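Local coordinates for protein LS-24 (Lathyrus sativus, PDB 3LP9) that probably binds hemin as a monomer and spermine as a dimer, and may take part in the response to oxidative stress and in polyamine biosynthesis, at residues F165-T168 and I169-G173. Residues are numbered along the deposited sequence; the frame is centred on the assembly and turned at random.
Sequences FRNT and IFESG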
ATOM      1  N   PHE A 165      17.896  22.074 -19.029  1.00 17.97           N
ATOM      2  CA  PHE A 165      18.371  20.801 -18.444  1.00 17.76           C
ATOM      3  C   PHE A 165      19.244  19.986 -19.394  1.00 18.05           C
ATOM      4  O   PHE A 165      19.852  19.020 -18.968  1.00 18.11           O
ATOM      5  CB  PHE A 165      17.205  19.950 -17.944  1.00 17.33           C
ATOM      6  CG  PHE A 165      16.635  20.403 -16.597  1.00 16.74           C
ATOM      7  CD1 PHE A 165      17.384  21.196 -15.737  1.00 16.86           C
ATOM      8  CD2 PHE A 165      15.362  19.980 -16.187  1.00 15.52           C
ATOM      9  CE1 PHE A 165      16.838  21.594 -14.484  1.00 17.40           C
ATOM     10  CE2 PHE A 165      14.835  20.343 -14.963  1.00 15.30           C
ATOM     11  CZ  PHE A 165      15.567  21.143 -14.104  1.00 14.77           C
ATOM     12  N   ARG A 166      19.302  20.365 -20.675  1.00 18.26           N
ATOM     13  CA  ARG A 166      20.130  19.667 -21.669  1.00 17.86           C
ATOM     14  C   ARG A 166      21.603  19.600 -21.258  1.00 17.34           C
ATOM     15  O   ARG A 166      22.142  20.579 -20.784  1.00 17.44           O
ATOM     16  CB  ARG A 166      20.070  20.421 -22.948  1.00 18.01           C
ATOM     17  CG  ARG A 166      19.230  19.754 -23.914  1.00 19.52           C
ATOM     18  CD  ARG A 166      18.584  20.835 -24.739  1.00 20.93           C
ATOM     19  NE  ARG A 166      17.137  20.626 -24.873  1.00 18.93           N
ATOM     20  CZ  ARG A 166      16.369  21.327 -25.711  1.00 20.54           C
ATOM     21  NH1 ARG A 166      16.912  22.281 -26.473  1.00 18.37           N
ATOM     22  NH2 ARG A 166      15.063  21.085 -25.787  1.00 19.66           N
ATOM     23  N   ASN A 167      22.248  18.448 -21.406  1.00 17.11           N
ATOM     24  CA  ASN A 167      23.666  18.305 -21.039  1.00 17.24           C
ATOM     25  C   ASN A 167      23.949  18.548 -19.567  1.00 16.54           C
ATOM     26  O   ASN A 167      25.015  19.026 -19.217  1.00 16.21           O
ATOM     27  CB  ASN A 167      24.561  19.210 -21.924  1.00 17.28           C
ATOM     28  CG  ASN A 167      24.390  18.914 -23.411  1.00 19.10           C
ATOM     29  OD1 ASN A 167      24.504  17.751 -23.866  1.00 19.22           O
ATOM     30  ND2 ASN A 167      24.058  19.960 -24.186  1.00 21.12           N
ATOM     31  N   THR A 168      22.953  18.256 -18.734  1.00 16.28           N
ATOM     32  CA  THR A 168      23.014  18.358 -17.282  1.00 16.09           C
ATOM     33  C   THR A 168      22.471  17.022 -16.781  1.00 16.12           C
ATOM     34  O   THR A 168      21.918  16.244 -17.543  1.00 16.44           O
ATOM     35  CB  THR A 168      22.172  19.553 -16.707  1.00 16.39           C
ATOM     36  OG1 THR A 168      20.758  19.288 -16.782  1.00 15.75           O
ATOM     37  CG2 THR A 168      22.458  20.847 -17.451  1.00 15.82           C
ATOM     38  N   ILE A 169      22.682  16.745 -15.502  1.00 16.35           N
ATOM     39  CA  ILE A 169      22.221  15.555 -14.821  1.00 15.48           C
ATOM     40  C   ILE A 169      20.709  15.450 -14.762  1.00 15.25           C
ATOM     41  O   ILE A 169      20.131  14.384 -14.643  1.00 16.25           O
ATOM     42  CB  ILE A 169      22.856  15.546 -13.428  1.00 15.93           C
ATOM     43  CG1 ILE A 169      22.385  16.753 -12.606  1.00 14.05           C
ATOM     44  CG2 ILE A 169      24.421  15.520 -13.576  1.00 16.92           C
ATOM     45  CD1 ILE A 169      22.633  16.600 -11.205  1.00 15.30           C
ATOM     46  N   PHE A 170      20.050  16.578 -14.864  1.00 16.54           N
ATOM     47  CA  PHE A 170      18.566  16.635 -14.810  1.00 15.91           C
ATOM     48  C   PHE A 170      17.890  16.178 -16.110  1.00 15.99           C
ATOM     49  O   PHE A 170      16.723  15.789 -16.107  1.00 15.97           O
ATOM     50  CB  PHE A 170      18.096  18.013 -14.322  1.00 15.47           C
ATOM     51  CG  PHE A 170      18.457  18.298 -12.901  1.00 14.48           C
ATOM     52  CD1 PHE A 170      17.779  17.660 -11.858  1.00 13.74           C
ATOM     53  CD2 PHE A 170      19.527  19.154 -12.597  1.00 13.77           C
ATOM     54  CE1 PHE A 170      18.159  17.886 -10.555  1.00 12.63           C
ATOM     55  CE2 PHE A 170      19.891  19.405 -11.259  1.00 13.43           C
ATOM     56  CZ  PHE A 170      19.213  18.792 -10.263  1.00 12.24           C
ATOM     57  N   GLU A 171      18.644  16.205 -17.221  1.00 16.58           N
ATOM     58  CA  GLU A 171      18.173  15.741 -18.558  1.00 16.34           C
ATOM     59  C   GLU A 171      17.552  14.327 -18.527  1.00 16.86           C
ATOM     60  O   GLU A 171      16.603  14.037 -19.271  1.00 16.42           O
ATOM     61  CB  GLU A 171      19.335  15.837 -19.518  1.00 16.20           C
ATOM     62  CG  GLU A 171      19.195  15.168 -20.819  1.00 16.67           C
ATOM     63  CD  GLU A 171      20.395  15.455 -21.735  1.00 18.30           C
ATOM     64  OE1 GLU A 171      21.507  15.795 -21.241  1.00 16.97           O
ATOM     65  OE2 GLU A 171      20.221  15.293 -22.970  1.00 19.11           O
ATOM     66  N   SER A 172      18.089  13.477 -17.628  1.00 16.76           N
ATOM     67  CA  SER A 172      17.624  12.135 -17.411  1.00 16.13           C
ATOM     68  C   SER A 172      16.766  11.892 -16.164  1.00 16.42           C
ATOM     69  O   SER A 172      16.548  10.722 -15.800  1.00 16.25           O
ATOM     70  CB  SER A 172      18.826  11.220 -17.327  1.00 16.53           C
ATOM     71  OG  SER A 172      19.643  11.555 -16.224  1.00 16.44           O
ATOM     72  N   GLY A 173      16.276  12.948 -15.518  1.00 15.66           N
ATOM     73  CA  GLY A 173      15.435  12.754 -14.352  1.00 16.05           C
ATOM     74  C   GLY A 173      15.805  13.478 -13.064  1.00 15.87           C
ATOM     75  O   GLY A 173      16.867  14.061 -12.953  1.00 15.91           O
TER
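A type II beta turn from Phe165 to Thr168, running straight into a bend of helical backbone angles from Ile169 to Glu171, forms part of the connection between two blades of this hemopexin-fold beta-propeller. At the heart of the contact, Phe170 lays its CB over the centre of the Phe165 ring, a CH-pi contact with CB 3.6 Å from the ring centroid. The two rings are slid apart and barely overlap, their planes inclined at 30° and their centroids 5.2 Å apart. In Phe165, CG stands anti to the carbonyl carbon (chi1 -78°), which brings one face of the ring against Phe170 CB. With an alanine in place of Phe165, Phe170 CB would probably lose the ring face it lies on and Phe188 its aromatic partner.

Polar atoms tie the turn to the residues that follow it. Thr168 suits the junction because its hydroxyl is short and, set between the backbone N and the carbonyl carbon (chi1 73°), lies where OG1 weakly accepts Phe170 N at 3.4 Å. Glu171 N bonds to Thr168 O at 3.3 Å. The extended side chain of Glu171 reaches back so that OE1 takes the amide N of Asn167 at 2.8 Å, met from above the carboxylate plane. Asn167 occupies the third position of the turn with positive phi, a conformation that asparagine tolerates well. The side chain of Arg166 leaves the backbone away from residues 169-173, and its NH2 hydrogen-bonds Ser159 O in helix 158-161.

Beyond the turn, Phe165 packs edge-to-face with Phe188 and touches Val197, while Phe170 rests on Ala195, Phe188 and Lys190, so both aromatics seat the loop against strands 185-190 and 193-198 of the blade that begins with strand 176-179.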